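Local coordinates for protein aminotransferase (Paracoccus denitrificans, PDB 4GRX) that probably transfers amino groups from amine donors to carbonyl acceptors by means of a covalently held pyridoxal phosphate cofactor, as a class III omega-aminotransferase, at residues 133-138 and 329-334; 140-145 and 321-326; 378-383 and 459-464; 395-398 and 404-407. All coordinates share one frame; numbering follows the deposited sequence.

Contact 1: 133-138 and 329-334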
loop_
_atom_site.group_PDB
_atom_site.type_symbol
_atom_site.label_atom_id
_atom_site.label_comp_id
_atom_site.label_asym_id
_atom_site.label_seq_id
_atom_site.Cartn_x
_atom_site.Cartn_y
_atom_site.Cartn_z
ATOM N N ASN A 133 2.515 -7.939 -4.088
ATOM C CA ASN A 133 2.419 -9.382 -3.834
ATOM C C ASN A 133 0.997 -9.804 -3.481
ATOM O O ASN A 133 0.493 -10.814 -3.998
ATOM C CB ASN A 133 3.423 -9.825 -2.760
ATOM C CG ASN A 133 4.838 -9.938 -3.303
ATOM O OD1 ASN A 133 5.057 -10.491 -4.398
ATOM N ND2 ASN A 133 5.806 -9.411 -2.557
ATOM N N ASP A 134 0.362 -9.025 -2.606
ATOM C CA ASP A 134 -1.037 -9.182 -2.290
ATOM C C ASP A 134 -1.943 -9.189 -3.558
ATOM O O ASP A 134 -2.767 -10.109 -3.742
ATOM C CB ASP A 134 -1.456 -8.084 -1.326
ATOM C CG ASP A 134 -2.698 -8.447 -0.567
ATOM O OD1 ASP A 134 -3.753 -8.642 -1.219
ATOM O OD2 ASP A 134 -2.629 -8.570 0.678
ATOM N N THR A 135 -1.774 -8.173 -4.413
ATOM C CA THR A 135 -2.444 -8.095 -5.707
ATOM C C THR A 135 -2.176 -9.348 -6.550
ATOM O O THR A 135 -3.113 -9.889 -7.161
ATOM C CB THR A 135 -2.005 -6.835 -6.490
ATOM O OG1 THR A 135 -2.559 -5.659 -5.877
ATOM C CG2 THR A 135 -2.450 -6.890 -7.960
ATOM N N MET A 136 -0.912 -9.805 -6.568
ATOM C CA MET A 136 -0.513 -10.960 -7.381
ATOM C C MET A 136 -1.251 -12.229 -6.981
ATOM O O MET A 136 -1.657 -13.015 -7.837
ATOM C CB MET A 136 0.992 -11.216 -7.337
ATOM C CG MET A 136 1.455 -12.277 -8.335
ATOM S SD MET A 136 1.216 -11.727 -10.046
ATOM C CE MET A 136 0.215 -13.064 -10.718
ATOM N N VAL A 137 -1.407 -12.424 -5.675
ATOM C CA VAL A 137 -2.132 -13.572 -5.176
ATOM C C VAL A 137 -3.590 -13.491 -5.640
ATOM O O VAL A 137 -4.118 -14.462 -6.166
ATOM C CB VAL A 137 -2.027 -13.688 -3.644
ATOM C CG1 VAL A 137 -2.821 -14.878 -3.142
ATOM C CG2 VAL A 137 -0.575 -13.846 -3.238
ATOM N N LYS A 138 -4.220 -12.328 -5.473
ATOM C CA LYS A 138 -5.619 -12.143 -5.883
ATOM C C LYS A 138 -5.791 -12.402 -7.385
ATOM O O LYS A 138 -6.776 -13.018 -7.814
ATOM C CB LYS A 138 -6.116 -10.741 -5.533
ATOM C CG LYS A 138 -6.435 -10.492 -4.072
ATOM C CD LYS A 138 -6.906 -9.051 -3.879
ATOM C CE LYS A 138 -8.313 -8.828 -4.441
ATOM N NZ LYS A 138 -8.744 -7.402 -4.425
ATOM N N PHE A 329 -11.830 -5.620 -13.937
ATOM C CA PHE A 329 -10.916 -6.090 -12.891
ATOM C C PHE A 329 -11.183 -5.265 -11.622
ATOM O O PHE A 329 -10.621 -4.178 -11.460
ATOM C CB PHE A 329 -9.454 -5.971 -13.343
ATOM C CG PHE A 329 -8.451 -6.522 -12.355
ATOM C CD1 PHE A 329 -8.405 -7.886 -12.058
ATOM C CD2 PHE A 329 -7.518 -5.684 -11.745
ATOM C CE1 PHE A 329 -7.468 -8.392 -11.160
ATOM C CE2 PHE A 329 -6.577 -6.188 -10.853
ATOM C CZ PHE A 329 -6.557 -7.543 -10.555
ATOM N N PRO A 330 -12.060 -5.772 -10.724
ATOM C CA PRO A 330 -12.527 -4.994 -9.571
ATOM C C PRO A 330 -11.441 -4.857 -8.490
ATOM O O PRO A 330 -11.639 -5.234 -7.333
ATOM C CB PRO A 330 -13.725 -5.804 -9.059
ATOM C CG PRO A 330 -13.885 -6.974 -9.990
ATOM C CD PRO A 330 -12.574 -7.151 -10.677
ATOM N N HIS A 331 -10.304 -4.303 -8.885
ATOM C CA HIS A 331 -9.161 -4.193 -8.019
ATOM C C HIS A 331 -8.373 -2.962 -8.375
ATOM O O HIS A 331 -8.350 -2.555 -9.538
ATOM C CB HIS A 331 -8.313 -5.444 -8.168
ATOM C CG HIS A 331 -7.117 -5.481 -7.256
ATOM N ND1 HIS A 331 -7.173 -5.989 -6.014
ATOM C CD2 HIS A 331 -5.815 -5.027 -7.437
ATOM C CE1 HIS A 331 -5.967 -5.877 -5.426
ATOM N NE2 HIS A 331 -5.135 -5.288 -6.298
ATOM N N GLY A 332 -7.730 -2.347 -7.377
ATOM C CA GLY A 332 -6.932 -1.129 -7.578
ATOM C C GLY A 332 -6.855 -0.186 -6.380
ATOM O O GLY A 332 -7.794 -0.095 -5.582
ATOM N N PHE A 333 -5.731 0.530 -6.280
ATOM C CA PHE A 333 -5.442 1.463 -5.175
ATOM C C PHE A 333 -5.553 2.924 -5.640
ATOM O O PHE A 333 -5.186 3.245 -6.773
ATOM C CB PHE A 333 -4.037 1.193 -4.599
ATOM C CG PHE A 333 -3.766 -0.263 -4.297
ATOM C CD1 PHE A 333 -4.105 -0.810 -3.056
ATOM C CD2 PHE A 333 -3.180 -1.095 -5.250
ATOM C CE1 PHE A 333 -3.864 -2.157 -2.771
ATOM C CE2 PHE A 333 -2.941 -2.437 -4.973
ATOM C CZ PHE A 333 -3.281 -2.971 -3.732
ATOM N N THR A 334 -6.046 3.799 -4.757
ATOM C CA THR A 334 -6.288 5.229 -5.057
ATOM C C THR A 334 -5.146 5.903 -5.821
ATOM O O THR A 334 -5.374 6.555 -6.846
ATOM C CB THR A 334 -6.582 6.041 -3.768
ATOM O OG1 THR A 334 -7.754 5.523 -3.130
ATOM C CG2 THR A 334 -6.806 7.517 -4.071
HETATM O O HOH W 1 -11.095 -5.966 -4.448
#

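Contact 2: 140-145 and 321-326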
loop_
_atom_site.group_PDB
_atom_site.type_symbol
_atom_site.label_atom_id
_atom_site.label_comp_id
_atom_site.label_asym_id
_atom_site.label_seq_id
_atom_site.Cartn_x
_atom_site.Cartn_y
_atom_site.Cartn_z
ATOM N N LEU A 140 -3.908 -14.419 -9.167
ATOM C CA LEU A 140 -3.884 -15.876 -9.286
ATOM C C LEU A 140 -5.244 -16.509 -8.921
ATOM O O LEU A 140 -5.774 -17.316 -9.694
ATOM C CB LEU A 140 -2.727 -16.475 -8.481
ATOM C CG LEU A 140 -1.318 -16.053 -8.933
ATOM C CD1 LEU A 140 -0.260 -16.615 -8.009
ATOM C CD2 LEU A 140 -1.024 -16.481 -10.364
ATOM N N TRP A 141 -5.834 -16.118 -7.790
ATOM C CA TRP A 141 -7.147 -16.644 -7.410
ATOM C C TRP A 141 -8.209 -16.389 -8.438
ATOM O O TRP A 141 -8.911 -17.296 -8.842
ATOM C CB TRP A 141 -7.595 -16.084 -6.078
ATOM C CG TRP A 141 -6.733 -16.513 -4.947
ATOM C CD1 TRP A 141 -5.876 -17.598 -4.909
ATOM C CD2 TRP A 141 -6.624 -15.885 -3.628
ATOM N NE1 TRP A 141 -5.246 -17.668 -3.704
ATOM C CE2 TRP A 141 -5.669 -16.679 -2.881
ATOM C CE3 TRP A 141 -7.207 -14.778 -3.018
ATOM C CZ2 TRP A 141 -5.315 -16.364 -1.575
ATOM C CZ3 TRP A 141 -6.864 -14.476 -1.702
ATOM C CH2 TRP A 141 -5.929 -15.246 -1.001
ATOM N N PHE A 142 -8.345 -15.131 -8.843
ATOM C CA PHE A 142 -9.212 -14.713 -9.953
ATOM C C PHE A 142 -8.999 -15.609 -11.177
ATOM O O PHE A 142 -9.952 -16.164 -11.722
ATOM C CB PHE A 142 -8.906 -13.237 -10.279
ATOM C CG PHE A 142 -9.619 -12.697 -11.490
ATOM C CD1 PHE A 142 -8.900 -12.377 -12.647
ATOM C CD2 PHE A 142 -10.993 -12.467 -11.472
ATOM C CE1 PHE A 142 -9.534 -11.869 -13.761
ATOM C CE2 PHE A 142 -11.636 -11.968 -12.591
ATOM C CZ PHE A 142 -10.909 -11.671 -13.735
ATOM N N LEU A 143 -7.739 -15.772 -11.580
ATOM C CA LEU A 143 -7.407 -16.470 -12.804
ATOM C C LEU A 143 -7.786 -17.964 -12.790
ATOM O O LEU A 143 -8.512 -18.424 -13.672
ATOM C CB LEU A 143 -5.935 -16.251 -13.160
ATOM C CG LEU A 143 -5.477 -16.888 -14.476
ATOM C CD1 LEU A 143 -6.264 -16.355 -15.666
ATOM C CD2 LEU A 143 -3.991 -16.688 -14.673
ATOM N N HIS A 144 -7.316 -18.719 -11.803
ATOM C CA HIS A 144 -7.641 -20.152 -11.729
ATOM C C HIS A 144 -9.117 -20.415 -11.540
ATOM O O HIS A 144 -9.672 -21.355 -12.139
ATOM C CB HIS A 144 -6.796 -20.864 -10.669
ATOM C CG HIS A 144 -5.311 -20.618 -10.815
ATOM N ND1 HIS A 144 -4.628 -20.918 -11.947
ATOM C CD2 HIS A 144 -4.385 -20.068 -9.934
ATOM C CE1 HIS A 144 -3.337 -20.592 -11.794
ATOM N NE2 HIS A 144 -3.186 -20.057 -10.562
ATOM N N ALA A 145 -9.786 -19.576 -10.745
ATOM C CA ALA A 145 -11.249 -19.705 -10.598
ATOM C C ALA A 145 -11.957 -19.528 -11.951
ATOM O O ALA A 145 -12.818 -20.320 -12.313
ATOM C CB ALA A 145 -11.798 -18.736 -9.561
ATOM N N ALA A 321 -7.998 -12.222 -21.046
ATOM C CA ALA A 321 -9.181 -12.984 -21.457
ATOM C C ALA A 321 -10.159 -13.168 -20.297
ATOM O O ALA A 321 -11.365 -12.944 -20.451
ATOM C CB ALA A 321 -8.783 -14.335 -22.026
ATOM N N ALA A 322 -9.626 -13.559 -19.136
ATOM C CA ALA A 322 -10.432 -13.813 -17.937
ATOM C C ALA A 322 -11.248 -12.590 -17.527
ATOM O O ALA A 322 -12.414 -12.721 -17.151
ATOM C CB ALA A 322 -9.541 -14.268 -16.795
ATOM N N VAL A 323 -10.616 -11.418 -17.620
ATOM C CA VAL A 323 -11.228 -10.121 -17.341
ATOM C C VAL A 323 -12.432 -9.871 -18.239
ATOM O O VAL A 323 -13.533 -9.648 -17.732
ATOM C CB VAL A 323 -10.211 -8.956 -17.484
ATOM C CG1 VAL A 323 -10.902 -7.598 -17.468
ATOM C CG2 VAL A 323 -9.179 -9.006 -16.375
ATOM N N GLU A 324 -12.231 -9.932 -19.558
ATOM C CA GLU A 324 -13.298 -9.634 -20.527
ATOM C C GLU A 324 -14.530 -10.533 -20.417
ATOM O O GLU A 324 -15.623 -10.132 -20.834
ATOM C CB GLU A 324 -12.762 -9.600 -21.964
ATOM C CG GLU A 324 -12.334 -8.213 -22.426
ATOM C CD GLU A 324 -11.096 -8.245 -23.305
ATOM O OE1 GLU A 324 -11.193 -8.734 -24.459
ATOM O OE2 GLU A 324 -10.024 -7.775 -22.834
ATOM N N ALA A 325 -14.362 -11.729 -19.850
ATOM C CA ALA A 325 -15.494 -12.627 -19.592
ATOM C C ALA A 325 -16.452 -12.050 -18.539
ATOM O O ALA A 325 -17.628 -12.396 -18.504
ATOM C CB ALA A 325 -14.994 -14.002 -19.169
ATOM N N ILE A 326 -15.932 -11.148 -17.707
ATOM C CA ILE A 326 -16.618 -10.641 -16.513
ATOM C C ILE A 326 -16.842 -9.118 -16.606
ATOM O O ILE A 326 -17.769 -8.579 -15.999
ATOM C CB ILE A 326 -15.820 -11.057 -15.246
ATOM C CG1 ILE A 326 -16.677 -11.930 -14.323
ATOM C CG2 ILE A 326 -15.144 -9.876 -14.549
ATOM C CD1 ILE A 326 -15.915 -13.112 -13.749
#

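Contact 3: 378-383 and 459-464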
loop_
_atom_site.group_PDB
_atom_site.type_symbol
_atom_site.label_atom_id
_atom_site.label_comp_id
_atom_site.label_asym_id
_atom_site.label_seq_id
_atom_site.Cartn_x
_atom_site.Cartn_y
_atom_site.Cartn_z
ATOM N N ARG A 378 37.929 -13.793 11.164
ATOM C CA ARG A 378 37.890 -13.955 12.613
ATOM C C ARG A 378 37.022 -15.118 13.145
ATOM O O ARG A 378 36.217 -15.688 12.401
ATOM C CB ARG A 378 37.455 -12.637 13.237
ATOM C CG ARG A 378 36.186 -12.083 12.642
ATOM C CD ARG A 378 35.888 -10.752 13.264
ATOM N NE ARG A 378 36.372 -9.672 12.428
ATOM C CZ ARG A 378 36.716 -8.480 12.887
ATOM N NH1 ARG A 378 36.653 -8.227 14.185
ATOM N NH2 ARG A 378 37.133 -7.546 12.050
ATOM N N PRO A 379 37.213 -15.480 14.441
ATOM C CA PRO A 379 36.473 -16.552 15.142
ATOM C C PRO A 379 34.946 -16.450 15.108
ATOM O O PRO A 379 34.279 -17.476 15.042
ATOM C CB PRO A 379 36.953 -16.423 16.598
ATOM C CG PRO A 379 38.303 -15.815 16.508
ATOM C CD PRO A 379 38.323 -14.960 15.271
ATOM N N ASN A 380 34.401 -15.237 15.147
ATOM C CA ASN A 380 32.947 -15.036 15.336
ATOM C C ASN A 380 32.118 -14.674 14.104
ATOM O O ASN A 380 30.975 -14.240 14.231
ATOM C CB ASN A 380 32.688 -14.010 16.449
ATOM C CG ASN A 380 33.224 -14.463 17.797
ATOM O OD1 ASN A 380 34.044 -13.790 18.401
ATOM N ND2 ASN A 380 32.774 -15.618 18.260
ATOM N N ILE A 381 32.698 -14.849 12.920
ATOM C CA ILE A 381 31.952 -14.788 11.676
ATOM C C ILE A 381 31.953 -16.191 11.111
ATOM O O ILE A 381 33.011 -16.785 10.928
ATOM C CB ILE A 381 32.599 -13.828 10.653
ATOM C CG1 ILE A 381 32.603 -12.374 11.169
ATOM C CG2 ILE A 381 31.924 -13.952 9.294
ATOM C CD1 ILE A 381 31.304 -11.899 11.798
ATOM N N GLY A 382 30.765 -16.723 10.847
ATOM C CA GLY A 382 30.611 -18.074 10.316
ATOM C C GLY A 382 30.881 -18.153 8.830
ATOM O O GLY A 382 31.450 -19.127 8.356
ATOM N N GLU A 383 30.463 -17.121 8.100
ATOM C CA GLU A 383 30.600 -17.055 6.644
ATOM C C GLU A 383 30.294 -15.644 6.156
ATOM O O GLU A 383 29.690 -14.836 6.875
ATOM C CB GLU A 383 29.651 -18.046 5.951
ATOM C CG GLU A 383 28.191 -17.592 5.880
ATOM C CD GLU A 383 27.343 -18.382 4.898
ATOM O OE1 GLU A 383 27.888 -19.163 4.090
ATOM O OE2 GLU A 383 26.111 -18.232 4.934
ATOM N N LYS A 459 34.844 -4.291 18.867
ATOM C CA LYS A 459 34.279 -3.800 20.112
ATOM C C LYS A 459 33.231 -4.769 20.660
ATOM O O LYS A 459 33.342 -5.200 21.805
ATOM C CB LYS A 459 33.681 -2.408 19.892
ATOM C CG LYS A 459 33.642 -1.526 21.119
ATOM C CD LYS A 459 33.403 -0.086 20.694
ATOM C CE LYS A 459 33.962 0.904 21.707
ATOM N NZ LYS A 459 33.364 0.684 23.052
ATOM N N VAL A 460 32.242 -5.129 19.838
ATOM C CA VAL A 460 31.143 -5.989 20.269
ATOM C C VAL A 460 31.590 -7.420 20.618
ATOM O O VAL A 460 31.242 -7.931 21.690
ATOM C CB VAL A 460 29.996 -6.016 19.235
ATOM C CG1 VAL A 460 28.875 -6.952 19.683
ATOM C CG2 VAL A 460 29.453 -4.613 18.995
ATOM N N PHE A 461 32.369 -8.060 19.748
ATOM C CA PHE A 461 32.830 -9.420 20.034
ATOM C C PHE A 461 33.706 -9.515 21.282
ATOM O O PHE A 461 33.793 -10.576 21.914
ATOM C CB PHE A 461 33.504 -10.090 18.813
ATOM C CG PHE A 461 32.568 -10.323 17.645
ATOM C CD1 PHE A 461 31.225 -10.643 17.851
ATOM C CD2 PHE A 461 33.031 -10.228 16.331
ATOM C CE1 PHE A 461 30.364 -10.848 16.778
ATOM C CE2 PHE A 461 32.173 -10.442 15.251
ATOM C CZ PHE A 461 30.838 -10.750 15.478
ATOM N N ALA A 462 34.347 -8.413 21.653
ATOM C CA ALA A 462 35.168 -8.410 22.863
ATOM C C ALA A 462 34.319 -8.187 24.109
ATOM O O ALA A 462 34.667 -8.664 25.182
ATOM C CB ALA A 462 36.275 -7.375 22.767
ATOM N N GLU A 463 33.218 -7.454 23.963
ATOM C CA GLU A 463 32.245 -7.271 25.050
ATOM C C GLU A 463 31.583 -8.605 25.397
ATOM O O GLU A 463 31.167 -8.831 26.528
ATOM C CB GLU A 463 31.152 -6.274 24.641
ATOM C CG GLU A 463 31.545 -4.799 24.642
ATOM C CD GLU A 463 30.510 -3.886 23.963
ATOM O OE1 GLU A 463 30.752 -2.657 23.939
ATOM O OE2 GLU A 463 29.456 -4.366 23.452
ATOM N N VAL A 464 31.546 -9.492 24.411
ATOM C CA VAL A 464 30.644 -10.631 24.390
ATOM C C VAL A 464 31.379 -11.990 24.265
ATOM O O VAL A 464 30.768 -13.005 23.906
ATOM C CB VAL A 464 29.604 -10.401 23.261
ATOM C CG1 VAL A 464 28.992 -11.688 22.753
ATOM C CG2 VAL A 464 28.512 -9.449 23.718
#

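Contact 4: 395-398 and 404-407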
loop_
_atom_site.group_PDB
_atom_site.type_symbol
_atom_site.label_atom_id
_atom_site.label_comp_id
_atom_site.label_asym_id
_atom_site.label_seq_id
_atom_site.Cartn_x
_atom_site.Cartn_y
_atom_site.Cartn_z
ATOM N N ALA A 395 27.188 -13.780 12.153
ATOM C CA ALA A 395 27.868 -13.849 13.448
ATOM C C ALA A 395 27.585 -15.164 14.162
ATOM O O ALA A 395 26.433 -15.611 14.241
ATOM C CB ALA A 395 27.479 -12.674 14.331
ATOM N N VAL A 396 28.633 -15.794 14.675
ATOM C CA VAL A 396 28.460 -17.063 15.374
ATOM C C VAL A 396 29.196 -17.011 16.703
ATOM O O VAL A 396 30.238 -16.372 16.791
ATOM C CB VAL A 396 28.959 -18.254 14.519
ATOM C CG1 VAL A 396 28.198 -18.326 13.201
ATOM C CG2 VAL A 396 30.454 -18.150 14.256
ATOM N N LYS A 397 28.648 -17.655 17.735
ATOM C CA LYS A 397 29.384 -17.894 18.993
ATOM C C LYS A 397 30.539 -18.872 18.765
ATOM O O LYS A 397 31.667 -18.591 19.130
ATOM C CB LYS A 397 28.469 -18.441 20.092
ATOM C CG LYS A 397 29.199 -18.797 21.385
ATOM C CD LYS A 397 29.536 -17.550 22.203
ATOM C CE LYS A 397 30.697 -17.776 23.164
ATOM N NZ LYS A 397 31.075 -16.516 23.865
ATOM N N ASP A 398 30.239 -20.017 18.163
ATOM C CA ASP A 398 31.251 -20.990 17.804
ATOM C C ASP A 398 31.199 -21.295 16.309
ATOM O O ASP A 398 30.156 -21.694 15.789
ATOM C CB ASP A 398 31.063 -22.274 18.605
ATOM C CG ASP A 398 32.137 -23.292 18.309
ATOM O OD1 ASP A 398 33.259 -23.132 18.834
ATOM O OD2 ASP A 398 31.865 -24.248 17.543
ATOM N N PRO A 404 24.777 -19.988 17.012
ATOM C CA PRO A 404 24.587 -18.537 17.111
ATOM C C PRO A 404 24.814 -18.049 18.529
ATOM O O PRO A 404 24.935 -18.858 19.430
ATOM C CB PRO A 404 23.116 -18.348 16.724
ATOM C CG PRO A 404 22.446 -19.625 17.104
ATOM C CD PRO A 404 23.490 -20.717 17.043
ATOM N N PHE A 405 24.885 -16.737 18.721
ATOM C CA PHE A 405 24.958 -16.161 20.061
ATOM C C PHE A 405 23.603 -16.306 20.747
ATOM O O PHE A 405 22.574 -16.391 20.079
ATOM C CB PHE A 405 25.353 -14.675 20.004
ATOM C CG PHE A 405 26.810 -14.425 19.660
ATOM C CD1 PHE A 405 27.819 -14.639 20.607
ATOM C CD2 PHE A 405 27.176 -13.955 18.398
ATOM C CE1 PHE A 405 29.158 -14.409 20.297
ATOM C CE2 PHE A 405 28.514 -13.723 18.087
ATOM C CZ PHE A 405 29.502 -13.953 19.038
ATOM N N ASP A 406 23.601 -16.342 22.077
ATOM C CA ASP A 406 22.361 -16.347 22.850
ATOM C C ASP A 406 21.493 -15.126 22.577
ATOM O O ASP A 406 21.987 -14.010 22.480
ATOM C CB ASP A 406 22.670 -16.386 24.346
ATOM C CG ASP A 406 22.698 -17.786 24.910
ATOM O OD1 ASP A 406 22.289 -18.753 24.216
ATOM O OD2 ASP A 406 23.128 -17.909 26.078
ATOM N N ALA A 407 20.191 -15.354 22.476
ATOM C CA ALA A 407 19.218 -14.279 22.330
ATOM C C ALA A 407 19.435 -13.146 23.339
ATOM O O ALA A 407 19.301 -11.969 22.992
ATOM C CB ALA A 407 17.806 -14.828 22.455
#

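Contact 1: 133-138 and 329-334
Lys138 NZ is gripped from several directions: it donates to His331 ND1 at 2.6 Å, and a water 2.8 Å from NZ also lies within hydrogen-bonding distance of Pro330 O. The backbone carbonyl of Val165 in the second subunit takes a further hydrogen bond, and Phe181 of that subunit offers a cation-pi partner. The ammonium meets the imidazole at its edge, only 6° out of the ring plane. The bend of the lysine chain at its third torsion (chi3 72°) swings CE and NZ toward ND1, and Lys138 CD lies 3.7 Å from His331 CE1.

The other ring nitrogen is held as well. Thr135 OG1 lies 2.6 Å from His331 NE2 in a hydrogen bond, and the same hydroxyl bonds to Glu131 O one helical turn back. Two anchors on ND1 and NE2 fix the rotation of the buried imidazole, while Phe333 brings the edge of its ring to the hydroxyl, with CE2 3.4 Å from Thr135 OG1.

The contact thus pins an extended loop to helix 129-146. At the end of the loop segment, Thr334 N is hydrogen-bonded to the side chain of the lysine-pyridoxal phosphate adduct of the second subunit, placing this loop at an active site shared across the dimer interface. Strand 122-126 packs on Thr135 through Phe124 and Thr126, while helix 167-172 and strand 229-234 cover other sides of helix 129-146.

Contact 2: 140-145 and 321-326
Phe142 and Leu143 both carry CG anti to the backbone N (chi1 174° and -177°), and these torsions send the phenyl ring toward Ala322 and Val323 on the facing helix and one leucine methyl, CD1, toward Ala322. The ring reaches across with its CE1 corner, which lies 3.9 Å from Ala322 CB and at the same separation from Val323 CG2. Val323 crosses the phenylalanine at about a right angle. In the plane of the ring, its edge points at Val323 CA, with CZ also running beside the backbone between Ala322 and Val323.

Leu143 follows with a single branch: CD1 stands 4.0 Å from Ala322 CB. The alanine methyl is therefore shared by the aromatic ring and the leucine, and its small size is consistent with the close backbones, 6.5 Å between Leu143 CA and Ala322 CA. No hydrogen bond spans the two segments.

Leu143 also packs on Leu315 and Arg318, earlier turns of helix 313-324, while Phe142 touches Val180 of the second subunit. Replacing Phe142 with a serine removes the ring, which would probably leave Val323 CG2 without its partner here and open a gap beside the dimer interface.

Apolar helix-to-helix packing of this kind joins helices 129-146 and 313-324 in the large, cofactor-binding domain of a fold-type I aminotransferase, on the flank that meets the second subunit.

Contact 3: 378-383 and 459-464
Asn380 and Phe461 run antiparallel alongside one another, and Asn380 CB lies over the centre of the phenyl face. The CH-pi geometry is nearly perpendicular: Asn380 CB is 3.6 Å from the Phe461 ring centroid and only 3° off its normal. Phe461 CG, anti to the carbonyl carbon (chi1 -65°), directs the ring at the turn. The amide plane is tilted 51° from the ring, with OD1 3.8 Å from Phe461 CB, and its ND2 bonds to Val396 O, just past strand 390-395 of the same chain.

Other groups come at the rim of the ring. Ile381 crosses at about a right angle and puts CD1 3.8 Å from Phe461 CE2; Arg378 lays its CD near the same edge. The Arg378 to Ile381 type I turn gathers these three side chains round one aromatic ring. A serine in place of Phe461 would probably leave Asn380 CB and Ile381 CD1 without the surface they rest on, and a gap between helix 443-463 and the start of strand 381-387.

Across the contact the interactions are apolar and CH-pi, whereas charge is handled just outside it: the Arg378 guanidinium pairs with Asp458 and Glu454, earlier on the C-terminal helix, so polar and aromatic links together tie that helix to the turn.

Contact 4: 395-398 and 404-407
Phe405 lies against the backbone of Val396 and Lys397, and atoms of their peptide link cover one face of its ring. Lys397 N stands 3.8 Å above the ring plane over its centre, while Val396 C is displaced toward the rim. The carbonyl reaches the far end of the ring, Val396 O being 3.4 Å from Phe405 CZ. With CG anti to the carbonyl carbon (chi1 -73°), the phenyl swings back from its own loop to meet this peptide.

Apolar contacts add to this backbone packing. Ala395 CB approaches the edge of the ring, 4.0 Å from Phe405 CE2. Lys397 crosses the phenylalanine at about a right angle, and the bend at its second torsion (chi2 77°) brings the methylene CD to 3.7 Å from Phe405 CE1; the aliphatic part of the chain does this touching. Phe405 also packs on Val464, just past the C-terminal helix.

The two segments bracket the excursion that leaves strand 390-395 in the small, C-terminal domain and leads on to helix 411-421. Lys397 and Asp398 together face Thr403, a classic beta bulge.

Polar contacts lie mostly outside the pair, for no hydrogen bond joins the segments. Phe405 O accepts from Gln431 NE2, and Asp398 OD2 pairs with Thr401 OG1 within the excursion. Lys397 CB rests 3.6 Å from Pro404 O.

Overall arrangement
From the N terminus, helix 129-146 serves contacts 1 and 2 in turn. Contact 2 closes on helix 313-324 and is nested inside the longer loop closed by contact 1, whose partner follows directly in the chain; the two touch, with centres about 13 Å apart, and both border the second subunit. Contacts 3 and 4 come later, in series with the first pair and on the opposite side of the chain's centre. There, contact 4 closes a short loop nested inside contact 3, which ties strand 381-387 to the C-terminal helix. Phe461 meets Phe405, joining these last two contacts, whose centres lie about 9 Å apart.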